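Side-chain contacts in putative uncharacterized protein (PDB 5T8V), which probably works as a cohesin loader of the Scc2/Nipped-B family that associates with chromatin, and is represented here by a C-terminal fragment built from HEAT repeats: residues I310-Q315 / E525-S530; L297-S302 / L416-W421; C262-L267 / Q273-E278; E515-R520 / S530-F535; D365-P370 / M572-K577. All blocks are in the same frame, centred on the assembly; numbering follows the deposited sequence.

Interaction 1. Residues I310-Q315 / E525-S530; sequences IMRLVQ and EDAQLS
In the helical HEAT-repeat array, Arg-312 of helix 305-315 reaches across to Ala-527 and Gln-528, the first residues of helix 527-550, just past Asp-526 at the N-cap position. Gln-528 CB lies over one face of the Arg-312 guanidinium, 3.7 Å above its plane and displaced toward the rim. Nearer the backbone, Arg-312 CD passes 3.8 Å from Gln-528 CG, so aliphatic carbon meets aliphatic carbon below the charged head. A bend at chi3 (62°) turns the head of the arginine over the turn that starts the helix. The charge itself is met elsewhere, because NH1 forms a salt bridge with Asp-259 of helix 247-267, which probably helps to hold the plane against which Gln-528 packs. A leucine in place of Arg-312 would probably leave Asp-259 without its charged mate and open a gap beside Ala-527 and Gln-528. Gln-315, one turn on, adds a looser approach, its NE2 lying 4.2 Å from Gln-528 O while its OE1 accepts from Ala-423 N at the start of helix 423-440. At the far end of the arginine, Ala-527 CB comes obliquely at the guanidinium, 3.4 Å from Arg-312 NH2.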
# COMPACT_ATOMS: atom_id res chain seq x y z
N ILE A 310 -13.77 -11.74 32.02
CA ILE A 310 -12.64 -10.82 32.14
C ILE A 310 -13.15 -9.39 32.30
O ILE A 310 -12.80 -8.68 33.26
CB ILE A 310 -11.71 -10.95 30.92
CG1 ILE A 310 -10.99 -12.31 30.93
CG2 ILE A 310 -10.71 -9.80 30.85
CD1 ILE A 310 -9.95 -12.46 32.04
N MET A 311 -13.99 -8.95 31.36
CA MET A 311 -14.50 -7.59 31.43
C MET A 311 -15.25 -7.34 32.73
O MET A 311 -15.05 -6.30 33.38
CB MET A 311 -15.39 -7.31 30.22
CG MET A 311 -14.67 -7.52 28.89
SD MET A 311 -15.74 -7.33 27.47
CE MET A 311 -15.95 -5.57 27.50
N ARG A 312 -16.08 -8.29 33.15
CA ARG A 312 -16.79 -8.15 34.42
C ARG A 312 -15.82 -7.93 35.57
O ARG A 312 -16.03 -7.05 36.42
CB ARG A 312 -17.65 -9.38 34.68
CG ARG A 312 -18.97 -9.39 33.92
CD ARG A 312 -19.95 -10.38 34.53
NE ARG A 312 -20.28 -10.04 35.91
CZ ARG A 312 -21.09 -10.75 36.68
NH1 ARG A 312 -21.65 -11.86 36.21
NH2 ARG A 312 -21.35 -10.36 37.92
N LEU A 313 -14.75 -8.72 35.62
CA LEU A 313 -13.73 -8.53 36.65
C LEU A 313 -13.14 -7.14 36.58
O LEU A 313 -12.84 -6.53 37.61
CB LEU A 313 -12.63 -9.59 36.52
CG LEU A 313 -13.03 -11.05 36.68
CD1 LEU A 313 -11.79 -11.94 36.65
CD2 LEU A 313 -13.81 -11.27 37.96
N VAL A 314 -12.95 -6.61 35.37
CA VAL A 314 -12.43 -5.26 35.24
C VAL A 314 -13.43 -4.24 35.78
O VAL A 314 -13.03 -3.19 36.29
CB VAL A 314 -12.06 -4.95 33.78
CG1 VAL A 314 -11.63 -3.49 33.63
CG2 VAL A 314 -10.95 -5.88 33.32
N GLN A 315 -14.73 -4.52 35.69
CA GLN A 315 -15.73 -3.55 36.14
C GLN A 315 -16.13 -3.72 37.60
O GLN A 315 -16.81 -2.84 38.15
CB GLN A 315 -17.00 -3.62 35.28
CG GLN A 315 -16.80 -4.18 33.90
CD GLN A 315 -17.90 -3.79 32.93
OE1 GLN A 315 -17.62 -3.50 31.76
NE2 GLN A 315 -19.14 -3.81 33.39
N GLU A 525 -31.21 -6.51 40.37
CA GLU A 525 -30.36 -7.57 40.90
C GLU A 525 -29.27 -8.02 39.94
O GLU A 525 -28.43 -8.84 40.33
CB GLU A 525 -31.21 -8.79 41.29
CG GLU A 525 -31.62 -8.81 42.76
CD GLU A 525 -30.48 -9.21 43.68
OE1 GLU A 525 -29.49 -9.79 43.18
OE2 GLU A 525 -30.58 -8.95 44.89
N ASP A 526 -29.26 -7.52 38.70
CA ASP A 526 -28.25 -7.92 37.72
C ASP A 526 -26.89 -7.41 38.17
O ASP A 526 -26.62 -6.21 38.12
CB ASP A 526 -28.62 -7.38 36.35
CG ASP A 526 -27.98 -8.16 35.22
OD1 ASP A 526 -26.92 -8.79 35.45
OD2 ASP A 526 -28.54 -8.16 34.10
N ALA A 527 -26.02 -8.33 38.61
CA ALA A 527 -24.71 -7.93 39.11
C ALA A 527 -23.85 -7.33 38.00
O ALA A 527 -23.15 -6.33 38.22
CB ALA A 527 -24.00 -9.14 39.72
N GLN A 528 -23.90 -7.91 36.80
CA GLN A 528 -23.12 -7.39 35.69
C GLN A 528 -23.52 -5.96 35.36
O GLN A 528 -22.67 -5.07 35.24
CB GLN A 528 -23.29 -8.31 34.48
CG GLN A 528 -22.52 -7.87 33.24
CD GLN A 528 -23.24 -6.79 32.46
OE1 GLN A 528 -22.79 -5.65 32.41
NE2 GLN A 528 -24.37 -7.15 31.84
N LEU A 529 -24.83 -5.72 35.22
CA LEU A 529 -25.30 -4.39 34.82
C LEU A 529 -25.03 -3.36 35.91
O LEU A 529 -24.69 -2.21 35.61
CB LEU A 529 -26.79 -4.46 34.49
CG LEU A 529 -27.32 -3.55 33.38
CD1 LEU A 529 -26.57 -3.75 32.06
CD2 LEU A 529 -28.80 -3.83 33.17
N SER A 530 -25.17 -3.74 37.18
CA SER A 530 -24.88 -2.80 38.26
C SER A 530 -23.39 -2.51 38.36
O SER A 530 -23.01 -1.39 38.72
CB SER A 530 -25.41 -3.35 39.59
OG SER A 530 -24.77 -4.57 39.92

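Interaction 2. Residues L297-S302 / L416-W421; sequences LADGSS and LDNPDW
The indole of Trp-421 has Asn-418 CG at its edge, in the ring plane, while Leu-297 CD2 reaches the same ring obliquely, 3.6 Å from NE1 and 4.2 Å from CZ2. Helix 305-315 also packs on this indole, through Ala-308, Met-311, Arg-312 and Gln-315. A second pair of flat groups, the Asp-299 carboxylate and the Asn-418 amide, stand with their planes 48° apart. Their closest atoms, Asp-299 OD2 and Asn-418 ND2, are 3.9 Å from each other, too far for a direct bond. Each group closes an Asx turn within its own loop: 297-301 is the loop of a small beta hairpin between strands 295-296 and 302-303, with a type I turn from Leu-297 to Gly-300, and 416-421 links helix 402-414 to helix 423-440 with another from Asn-418 to Trp-421. In the hairpin, Asp-299 OD1 takes two donors, the hydroxyl of Ser-301 through its syn lone pair at 2.9 Å and Ser-301 N from above the carboxylate plane. In the other loop, Asn-418 OD1 accepts from Asp-420 N at 2.9 Å. Chi1 of Asn-418 (-170°) puts CG anti to the backbone N, which brings ND2 to the side of Asp-299. Were Asn-418 an alanine, Asp-420 N would probably lose this acceptor and a gap would be likely to open at the indole edge.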
# COMPACT_ATOMS: atom_id res chain seq x y z
N LEU A 297 -25.41 -11.65 23.96
CA LEU A 297 -25.66 -10.35 24.57
C LEU A 297 -27.05 -9.86 24.18
O LEU A 297 -27.59 -10.22 23.13
CB LEU A 297 -24.61 -9.33 24.15
CG LEU A 297 -23.15 -9.74 24.40
CD1 LEU A 297 -22.21 -8.68 23.84
CD2 LEU A 297 -22.89 -9.96 25.88
N ALA A 298 -27.62 -9.01 25.04
CA ALA A 298 -28.95 -8.48 24.79
C ALA A 298 -29.06 -7.89 23.39
O ALA A 298 -30.02 -8.15 22.66
CB ALA A 298 -29.30 -7.43 25.84
N ASP A 299 -28.06 -7.10 22.99
CA ASP A 299 -28.12 -6.41 21.70
C ASP A 299 -28.12 -7.37 20.52
O ASP A 299 -28.40 -6.93 19.39
CB ASP A 299 -26.95 -5.43 21.57
CG ASP A 299 -25.62 -6.14 21.36
OD1 ASP A 299 -25.51 -7.33 21.70
OD2 ASP A 299 -24.68 -5.48 20.86
N GLY A 300 -27.82 -8.65 20.73
CA GLY A 300 -27.85 -9.65 19.68
C GLY A 300 -26.50 -10.24 19.32
O GLY A 300 -26.45 -11.36 18.80
N SER A 301 -25.41 -9.51 19.57
CA SER A 301 -24.09 -10.02 19.26
C SER A 301 -23.69 -11.12 20.24
O SER A 301 -24.43 -11.46 21.17
CB SER A 301 -23.07 -8.88 19.27
OG SER A 301 -23.04 -8.24 20.53
N SER A 302 -22.51 -11.68 20.03
CA SER A 302 -22.04 -12.82 20.81
C SER A 302 -20.55 -12.71 21.06
O SER A 302 -19.79 -12.30 20.18
CB SER A 302 -22.35 -14.14 20.09
OG SER A 302 -23.73 -14.22 19.76
N LEU A 416 -17.18 -2.70 22.29
CA LEU A 416 -16.62 -1.37 22.49
C LEU A 416 -17.70 -0.34 22.76
O LEU A 416 -17.66 0.37 23.77
CB LEU A 416 -15.79 -0.96 21.26
CG LEU A 416 -15.23 0.46 21.24
CD1 LEU A 416 -14.32 0.72 22.44
CD2 LEU A 416 -14.49 0.73 19.94
N ASP A 417 -18.70 -0.25 21.88
CA ASP A 417 -19.75 0.74 21.99
C ASP A 417 -20.98 0.22 22.72
O ASP A 417 -22.09 0.72 22.50
CB ASP A 417 -20.14 1.26 20.60
CG ASP A 417 -20.68 0.16 19.70
OD1 ASP A 417 -20.32 -1.02 19.90
OD2 ASP A 417 -21.46 0.49 18.78
N ASN A 418 -20.81 -0.77 23.60
CA ASN A 418 -21.92 -1.32 24.36
C ASN A 418 -21.88 -0.77 25.77
O ASN A 418 -20.93 -1.07 26.52
CB ASN A 418 -21.84 -2.84 24.38
CG ASN A 418 -23.10 -3.48 24.94
OD1 ASN A 418 -23.75 -2.91 25.83
ND2 ASN A 418 -23.45 -4.65 24.43
N PRO A 419 -22.85 0.04 26.20
CA PRO A 419 -22.78 0.61 27.56
C PRO A 419 -22.82 -0.43 28.66
O PRO A 419 -22.45 -0.12 29.80
CB PRO A 419 -24.01 1.54 27.62
CG PRO A 419 -24.93 1.03 26.57
CD PRO A 419 -24.05 0.50 25.48
N ASP A 420 -23.25 -1.66 28.36
CA ASP A 420 -23.20 -2.73 29.35
C ASP A 420 -21.77 -3.16 29.66
O ASP A 420 -21.55 -3.85 30.66
CB ASP A 420 -23.97 -3.95 28.85
CG ASP A 420 -25.47 -3.72 28.82
OD1 ASP A 420 -25.89 -2.55 28.88
OD2 ASP A 420 -26.21 -4.72 28.75
N TRP A 421 -20.81 -2.77 28.83
CA TRP A 421 -19.45 -3.31 28.90
C TRP A 421 -18.43 -2.18 28.78
O TRP A 421 -17.65 -2.13 27.83
CB TRP A 421 -19.25 -4.36 27.82
CG TRP A 421 -20.15 -5.55 27.98
CD1 TRP A 421 -21.28 -5.82 27.28
CD2 TRP A 421 -19.98 -6.62 28.92
NE1 TRP A 421 -21.84 -7.00 27.72
CE2 TRP A 421 -21.06 -7.50 28.73
CE3 TRP A 421 -19.04 -6.91 29.91
CZ2 TRP A 421 -21.21 -8.67 29.49
CZ3 TRP A 421 -19.19 -8.06 30.66
CH2 TRP A 421 -20.27 -8.93 30.44

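Interaction 3. Residues C262-L267 / Q273-E278; sequences CQIFLL and QGIIDE
Phe-265 and the two isoleucines Ile-275 and Ile-276 form the dense part of this helix hairpin. Ile-275 CD1 pushes against the backbone of the facing helix, 3.6 Å from Phe-265 CA, and also lies 4.0 Å from Phe-265 CB. The ring leaves its helix with CG anti to the backbone N (chi1 -179°), which swings its far rim to Ile-276: Phe-265 CE2 is 3.6 Å from both CG1 and CD1 of that residue. Neither isoleucine sits squarely on a face or an edge, as each meets the ring at a slant. Ile-264 adds a slacker touch, its CG2 branch 4.2 Å from Ile-275 CD1. All four of these residues are buried, whereas Leu-267, Gln-273 and Glu-278 are exposed and make no close contact across the pair; at Leu-266 and Gln-273 the CB even points away from the opposite helix. The segment axes approach to 10.2 Å and run at 147° to each other, an antiparallel pair joined by a short connection; Arg-272, at the start of the second helix, donates to the carbonyls of Phe-265 and Leu-266. Leu-313 of helix 305-315 packs on both Phe-265 and Ile-276, helix 357-391 meets the same two residues through Asn-378 and Val-382, and helices 190-213 and 218-232 approach Ile-264 through Ile-211 and Leu-224.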
# COMPACT_ATOMS: atom_id res chain seq x y z
N CYS A 262 -16.53 -13.31 40.18
CA CYS A 262 -16.44 -11.88 40.46
C CYS A 262 -16.41 -11.62 41.96
O CYS A 262 -15.67 -10.75 42.44
CB CYS A 262 -17.60 -11.13 39.81
SG CYS A 262 -17.48 -11.04 38.02
N GLN A 263 -17.20 -12.37 42.72
CA GLN A 263 -17.22 -12.19 44.17
C GLN A 263 -15.86 -12.54 44.78
O GLN A 263 -15.28 -11.73 45.51
CB GLN A 263 -18.33 -13.04 44.78
CG GLN A 263 -19.62 -12.28 44.94
CD GLN A 263 -19.63 -11.44 46.19
OE1 GLN A 263 -19.81 -11.96 47.29
NE2 GLN A 263 -19.44 -10.14 46.04
N ILE A 264 -15.35 -13.73 44.48
CA ILE A 264 -14.03 -14.11 44.99
C ILE A 264 -12.99 -13.07 44.58
O ILE A 264 -12.14 -12.66 45.38
CB ILE A 264 -13.65 -15.52 44.50
CG1 ILE A 264 -14.67 -16.54 45.00
CG2 ILE A 264 -12.24 -15.89 44.96
CD1 ILE A 264 -14.47 -17.94 44.44
N PHE A 265 -13.04 -12.63 43.32
CA PHE A 265 -12.09 -11.65 42.81
C PHE A 265 -12.17 -10.34 43.58
O PHE A 265 -11.15 -9.67 43.77
CB PHE A 265 -12.35 -11.43 41.32
CG PHE A 265 -11.41 -10.45 40.67
CD1 PHE A 265 -11.69 -9.09 40.68
CD2 PHE A 265 -10.26 -10.89 40.04
CE1 PHE A 265 -10.83 -8.20 40.07
CE2 PHE A 265 -9.40 -10.00 39.43
CZ PHE A 265 -9.69 -8.65 39.45
N LEU A 266 -13.37 -9.96 44.02
CA LEU A 266 -13.56 -8.66 44.66
C LEU A 266 -13.12 -8.68 46.12
O LEU A 266 -12.45 -7.74 46.58
CB LEU A 266 -15.02 -8.25 44.54
CG LEU A 266 -15.49 -6.97 45.24
CD1 LEU A 266 -16.64 -6.38 44.46
CD2 LEU A 266 -15.92 -7.25 46.68
N LEU A 267 -13.47 -9.72 46.86
CA LEU A 267 -13.22 -9.77 48.29
C LEU A 267 -11.79 -10.19 48.64
O LEU A 267 -11.49 -10.34 49.83
CB LEU A 267 -14.21 -10.73 48.96
CG LEU A 267 -15.65 -10.24 49.03
CD1 LEU A 267 -16.60 -11.30 48.49
CD2 LEU A 267 -16.03 -9.86 50.45
N GLN A 273 -4.70 -10.73 40.51
CA GLN A 273 -3.85 -11.08 39.38
C GLN A 273 -3.72 -12.58 39.22
O GLN A 273 -3.60 -13.08 38.09
CB GLN A 273 -2.46 -10.45 39.55
CG GLN A 273 -1.52 -10.70 38.38
CD GLN A 273 -0.13 -10.13 38.61
OE1 GLN A 273 0.14 -9.51 39.64
NE2 GLN A 273 0.76 -10.34 37.65
N GLY A 274 -3.74 -13.33 40.32
CA GLY A 274 -3.69 -14.77 40.23
C GLY A 274 -4.91 -15.31 39.52
O GLY A 274 -4.79 -16.02 38.51
N ILE A 275 -6.09 -14.96 40.02
CA ILE A 275 -7.35 -15.44 39.47
C ILE A 275 -7.33 -15.24 37.96
O ILE A 275 -7.33 -16.22 37.19
CB ILE A 275 -8.54 -14.70 40.11
CG1 ILE A 275 -8.61 -15.02 41.60
CG2 ILE A 275 -9.85 -15.07 39.42
CD1 ILE A 275 -9.51 -14.10 42.39
N ILE A 276 -7.28 -13.99 37.52
CA ILE A 276 -7.19 -13.65 36.11
C ILE A 276 -6.19 -14.58 35.45
O ILE A 276 -6.54 -15.31 34.51
CB ILE A 276 -6.78 -12.17 35.92
CG1 ILE A 276 -7.92 -11.26 36.36
CG2 ILE A 276 -6.42 -11.90 34.46
CD1 ILE A 276 -7.56 -9.79 36.40
N ASP A 277 -4.96 -14.60 35.96
CA ASP A 277 -3.91 -15.40 35.34
C ASP A 277 -4.39 -16.82 35.08
O ASP A 277 -4.38 -17.30 33.94
CB ASP A 277 -2.66 -15.40 36.22
CG ASP A 277 -1.78 -14.18 35.98
OD1 ASP A 277 -2.30 -13.15 35.51
OD2 ASP A 277 -0.56 -14.26 36.28
N GLU A 278 -4.87 -17.50 36.13
CA GLU A 278 -5.25 -18.89 35.93
C GLU A 278 -6.44 -18.99 34.98
O GLU A 278 -6.48 -19.87 34.12
CB GLU A 278 -5.54 -19.58 37.27
CG GLU A 278 -6.50 -18.86 38.20
CD GLU A 278 -6.53 -19.50 39.58
OE1 GLU A 278 -5.77 -20.46 39.80
OE2 GLU A 278 -7.32 -19.04 40.43

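Interaction 4. Residues E515-R520 / S530-F535; sequences EYLQSR and SSAMTF
Met-533 runs between Leu-517 and Gln-518: its CG and CE meet Leu-517, its SD Gln-518. The CG lies 3.7 Å from Leu-517 CB and 4.0 Å from Leu-517 CD1, the two side chains passing alongside each other in opposite directions. Met-533 SD then comes to 3.8 Å from the backbone N of Gln-518, and a bend at chi3 (-83°) turns CE back to 3.9 Å from Leu-517 O. Gln-518 stands roughly at right angles to the methionine, its OE1 4.0 Å from SD, and a marginal touch of Leu-517 CD1 on Ala-532 CB completes the first shell. These residues sit on the antiparallel helices 509-520 and 527-550, whose segment axes approach to 9.9 Å at 161°. Farther out, Leu-517 is also backed by Leu-529 and Ile-536 on the same partner helix and by Asp-420 from a loop, which probably helps to set its position. On the outer side of helix 509-520, Ser-519 OG donates to Tyr-516 O at 2.8 Å, in the carbonyl plane on a lone pair, and that oxygen also accepts from Arg-520 N. Arg-520 CG lies 4.0 Å above one face of the Tyr-516 ring. Across the helices, the methionine meets carbon through CG, and a backbone N, a backbone O and an amide oxygen through SD and CE, all at van der Waals range, so the contact probably rests on fit and a polarisable sulfur rather than on directional bonds.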
# COMPACT_ATOMS: atom_id res chain seq x y z
N GLU A 515 -29.12 6.28 33.11
CA GLU A 515 -30.56 6.09 33.26
C GLU A 515 -31.05 4.93 32.41
O GLU A 515 -31.95 4.19 32.82
CB GLU A 515 -31.29 7.38 32.88
CG GLU A 515 -31.04 8.54 33.85
CD GLU A 515 -31.64 8.30 35.22
OE1 GLU A 515 -32.41 7.32 35.38
OE2 GLU A 515 -31.35 9.08 36.14
N TYR A 516 -30.47 4.75 31.22
CA TYR A 516 -30.80 3.59 30.40
C TYR A 516 -30.43 2.30 31.11
O TYR A 516 -31.28 1.42 31.33
CB TYR A 516 -30.10 3.70 29.05
CG TYR A 516 -30.31 2.50 28.15
CD1 TYR A 516 -31.52 2.30 27.49
CD2 TYR A 516 -29.30 1.56 27.97
CE1 TYR A 516 -31.71 1.21 26.67
CE2 TYR A 516 -29.49 0.46 27.15
CZ TYR A 516 -30.70 0.29 26.50
OH TYR A 516 -30.88 -0.80 25.69
N LEU A 517 -29.16 2.17 31.50
CA LEU A 517 -28.73 0.98 32.23
C LEU A 517 -29.60 0.75 33.46
O LEU A 517 -29.86 -0.40 33.83
CB LEU A 517 -27.26 1.10 32.63
CG LEU A 517 -26.23 1.16 31.50
CD1 LEU A 517 -24.84 1.29 32.08
CD2 LEU A 517 -26.31 -0.07 30.60
N GLN A 518 -30.04 1.83 34.11
CA GLN A 518 -30.91 1.70 35.27
C GLN A 518 -32.25 1.08 34.88
O GLN A 518 -32.70 0.11 35.50
CB GLN A 518 -31.12 3.07 35.92
CG GLN A 518 -31.91 3.03 37.21
CD GLN A 518 -31.12 2.41 38.35
OE1 GLN A 518 -30.27 3.06 38.96
NE2 GLN A 518 -31.39 1.14 38.64
N SER A 519 -32.90 1.64 33.86
CA SER A 519 -34.19 1.10 33.42
C SER A 519 -34.07 -0.38 33.08
O SER A 519 -34.93 -1.18 33.45
CB SER A 519 -34.71 1.89 32.22
OG SER A 519 -34.03 1.52 31.04
N ARG A 520 -33.00 -0.76 32.37
CA ARG A 520 -32.84 -2.18 32.04
C ARG A 520 -32.48 -3.00 33.26
O ARG A 520 -32.80 -4.19 33.32
CB ARG A 520 -31.78 -2.35 30.95
CG ARG A 520 -32.18 -1.75 29.62
CD ARG A 520 -31.73 -2.60 28.44
NE ARG A 520 -30.30 -2.88 28.47
CZ ARG A 520 -29.74 -4.05 28.77
NH1 ARG A 520 -30.49 -5.11 29.06
NH2 ARG A 520 -28.43 -4.17 28.75
N SER A 530 -25.17 -3.74 37.18
CA SER A 530 -24.88 -2.80 38.26
C SER A 530 -23.39 -2.51 38.36
O SER A 530 -23.01 -1.39 38.72
CB SER A 530 -25.41 -3.35 39.59
OG SER A 530 -24.77 -4.57 39.92
N SER A 531 -22.55 -3.49 38.05
CA SER A 531 -21.11 -3.23 37.98
C SER A 531 -20.80 -2.24 36.86
O SER A 531 -20.03 -1.29 37.05
CB SER A 531 -20.34 -4.53 37.79
OG SER A 531 -20.52 -5.03 36.47
N ALA A 532 -21.40 -2.45 35.69
CA ALA A 532 -21.23 -1.49 34.60
C ALA A 532 -21.67 -0.10 35.05
O ALA A 532 -21.01 0.90 34.72
CB ALA A 532 -22.03 -1.94 33.38
N MET A 533 -22.76 -0.02 35.80
CA MET A 533 -23.26 1.28 36.25
C MET A 533 -22.27 1.95 37.20
O MET A 533 -21.94 3.13 37.01
CB MET A 533 -24.62 1.11 36.92
CG MET A 533 -25.78 1.29 35.97
SD MET A 533 -27.36 1.40 36.81
CE MET A 533 -27.74 -0.33 37.05
N THR A 534 -21.80 1.24 38.22
CA THR A 534 -20.84 1.86 39.14
C THR A 534 -19.58 2.29 38.41
O THR A 534 -19.06 3.39 38.64
CB THR A 534 -20.50 0.90 40.28
OG1 THR A 534 -19.99 -0.33 39.75
CG2 THR A 534 -21.73 0.61 41.12
N PHE A 535 -19.08 1.43 37.51
CA PHE A 535 -17.91 1.78 36.70
C PHE A 535 -18.13 3.09 35.96
O PHE A 535 -17.31 4.02 36.05
CB PHE A 535 -17.63 0.64 35.72
CG PHE A 535 -16.32 0.74 35.00
CD1 PHE A 535 -16.21 1.48 33.83
CD2 PHE A 535 -15.20 0.07 35.47
CE1 PHE A 535 -15.01 1.56 33.16
CE2 PHE A 535 -14.00 0.15 34.80
CZ PHE A 535 -13.90 0.89 33.65

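Interaction 5. Residues D365-P370 / M572-K577; sequences DTISTP and MILDRK
Ile-367 reaches from helix 357-391 to the last turn of helix 556-574, where Ile-573 and Leu-574 receive it. Its CB points toward that helix but stays back, 5.2 Å from Ile-573 CG2. CG1 follows anti to the backbone N (chi1 -170°) and comes to 4.1 Å from the same methyl. The chain continues extended, so CD1 is carried between the two partners: 3.9 Å from Ile-573 CG2 on one hand, and 3.5 Å from CG and 3.3 Å from CD2 of Leu-574 on the other. Ile-367 and Ile-573 slide past one another in opposite senses, whereas Leu-574 lies across the tip. Ser-368 supplies the second point of touch, its CB 4.0 Å from Ile-573 CD1, with its hydroxyl turned back to Leu-364 O and its carbon left for packing. The next turn of helix 357-391 is kinked at Pro-370, which has no N-H to give. Helix 556-574 ends directly after the contact: Asp-575 leaves helical angles, and its OD1 accepts a long capping bond (3.3 Å) from N of the poorly ordered Lys-577. Ile-573 of helix 556-574 packs between two other helices, on Leu-364 and Leu-371 of helix 357-391 and Ile-537 of helix 527-550, while Met-572 reaches that same Ile-537 and, on helix 578-582, Trp-578 and Leu-579.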
# COMPACT_ATOMS: atom_id res chain seq x y z
N ASP A 365 -12.24 13.81 43.76
CA ASP A 365 -11.00 13.24 43.26
C ASP A 365 -10.49 12.15 44.19
O ASP A 365 -10.14 11.05 43.74
CB ASP A 365 -9.95 14.35 43.09
CG ASP A 365 -8.64 13.83 42.55
OD1 ASP A 365 -8.60 13.45 41.36
OD2 ASP A 365 -7.64 13.82 43.30
N THR A 366 -10.48 12.43 45.50
CA THR A 366 -9.96 11.44 46.45
C THR A 366 -10.81 10.18 46.46
O THR A 366 -10.28 9.07 46.62
CB THR A 366 -9.88 12.03 47.85
OG1 THR A 366 -11.20 12.41 48.29
CG2 THR A 366 -8.97 13.25 47.88
N ILE A 367 -12.13 10.31 46.29
CA ILE A 367 -12.96 9.11 46.35
C ILE A 367 -12.92 8.34 45.03
O ILE A 367 -12.98 7.10 45.03
CB ILE A 367 -14.41 9.45 46.72
CG1 ILE A 367 -15.19 8.16 47.00
CG2 ILE A 367 -15.09 10.24 45.61
CD1 ILE A 367 -16.60 8.38 47.50
N SER A 368 -12.80 9.03 43.89
CA SER A 368 -12.98 8.38 42.60
C SER A 368 -11.68 7.87 42.00
O SER A 368 -11.68 6.83 41.33
CB SER A 368 -13.64 9.35 41.61
OG SER A 368 -12.78 10.41 41.25
N THR A 369 -10.55 8.56 42.20
CA THR A 369 -9.32 8.13 41.55
C THR A 369 -8.90 6.72 41.95
O THR A 369 -8.39 5.99 41.08
CB THR A 369 -8.19 9.13 41.81
OG1 THR A 369 -8.01 9.29 43.22
CG2 THR A 369 -8.51 10.47 41.17
N PRO A 370 -9.07 6.26 43.19
CA PRO A 370 -8.67 4.88 43.51
C PRO A 370 -9.49 3.83 42.77
O PRO A 370 -8.95 2.77 42.42
CB PRO A 370 -8.89 4.78 45.03
CG PRO A 370 -9.00 6.19 45.50
CD PRO A 370 -9.61 6.95 44.38
N MET A 572 -23.27 9.60 44.71
CA MET A 572 -23.62 8.47 43.86
C MET A 572 -22.61 7.33 44.02
O MET A 572 -23.00 6.16 44.08
CB MET A 572 -23.68 8.91 42.41
CG MET A 572 -25.09 9.02 41.85
SD MET A 572 -25.12 9.90 40.28
CE MET A 572 -24.96 11.57 40.87
N ILE A 573 -21.32 7.66 44.09
CA ILE A 573 -20.31 6.62 44.27
C ILE A 573 -20.46 5.97 45.63
O ILE A 573 -20.31 4.75 45.77
CB ILE A 573 -18.90 7.22 44.07
CG1 ILE A 573 -18.72 7.63 42.61
CG2 ILE A 573 -17.82 6.21 44.48
CD1 ILE A 573 -17.43 8.39 42.33
N LEU A 574 -20.77 6.76 46.66
CA LEU A 574 -20.93 6.18 47.99
C LEU A 574 -22.18 5.32 48.09
O LEU A 574 -22.22 4.38 48.89
CB LEU A 574 -20.95 7.28 49.05
CG LEU A 574 -19.64 8.04 49.25
CD1 LEU A 574 -19.84 9.23 50.18
CD2 LEU A 574 -18.56 7.12 49.81
N ASP A 575 -23.20 5.62 47.30
CA ASP A 575 -24.47 4.89 47.35
C ASP A 575 -25.06 4.89 45.95
O ASP A 575 -25.49 5.94 45.46
CB ASP A 575 -25.42 5.51 48.36
CG ASP A 575 -26.82 4.94 48.27
OD1 ASP A 575 -26.96 3.76 47.88
OD2 ASP A 575 -27.78 5.67 48.60
N ARG A 576 -25.09 3.72 45.30
CA ARG A 576 -25.50 3.66 43.91
C ARG A 576 -26.97 4.00 43.73
O ARG A 576 -27.36 4.57 42.70
CB ARG A 576 -25.19 2.28 43.33
CG ARG A 576 -25.93 1.13 44.00
CD ARG A 576 -25.48 -0.21 43.45
NE ARG A 576 -26.32 -1.31 43.92
CZ ARG A 576 -26.15 -1.95 45.08
NH1 ARG A 576 -26.97 -2.94 45.41
NH2 ARG A 576 -25.17 -1.60 45.91
N LYS A 577 -27.81 3.66 44.71
CA LYS A 577 -29.24 3.97 44.63
C LYS A 577 -29.54 5.45 44.83
O LYS A 577 -30.71 5.84 44.78
CB LYS A 577 -30.00 3.16 45.68
CG LYS A 577 -29.98 1.66 45.46
CD LYS A 577 -30.71 0.93 46.58
CE LYS A 577 -30.74 -0.57 46.35
NZ LYS A 577 -31.44 -1.29 47.45

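How the interactions relate
Helix 527-550 ties interactions 1 and 4 together: Ser-530 belongs to a segment of each, and their centres are about 10 Å apart. Interaction 2 lies about 13 Å from each, centre to centre, and touches both, with Trp-421 against Met-311 and Asp-420 O 3.4 Å from Ala-532 CB. On the opposite flank of helix 305-315, Cys-262 and Phe-265 join interaction 3 to interaction 1, again about 13 Å between centres. Interactions 2 and 3 stay about 8 Å apart at their nearest atoms. Interaction 5 touches none of the others, but its nearest atoms come within about 4 Å of interaction 4, and helices 527-550 and 556-574 are consecutive.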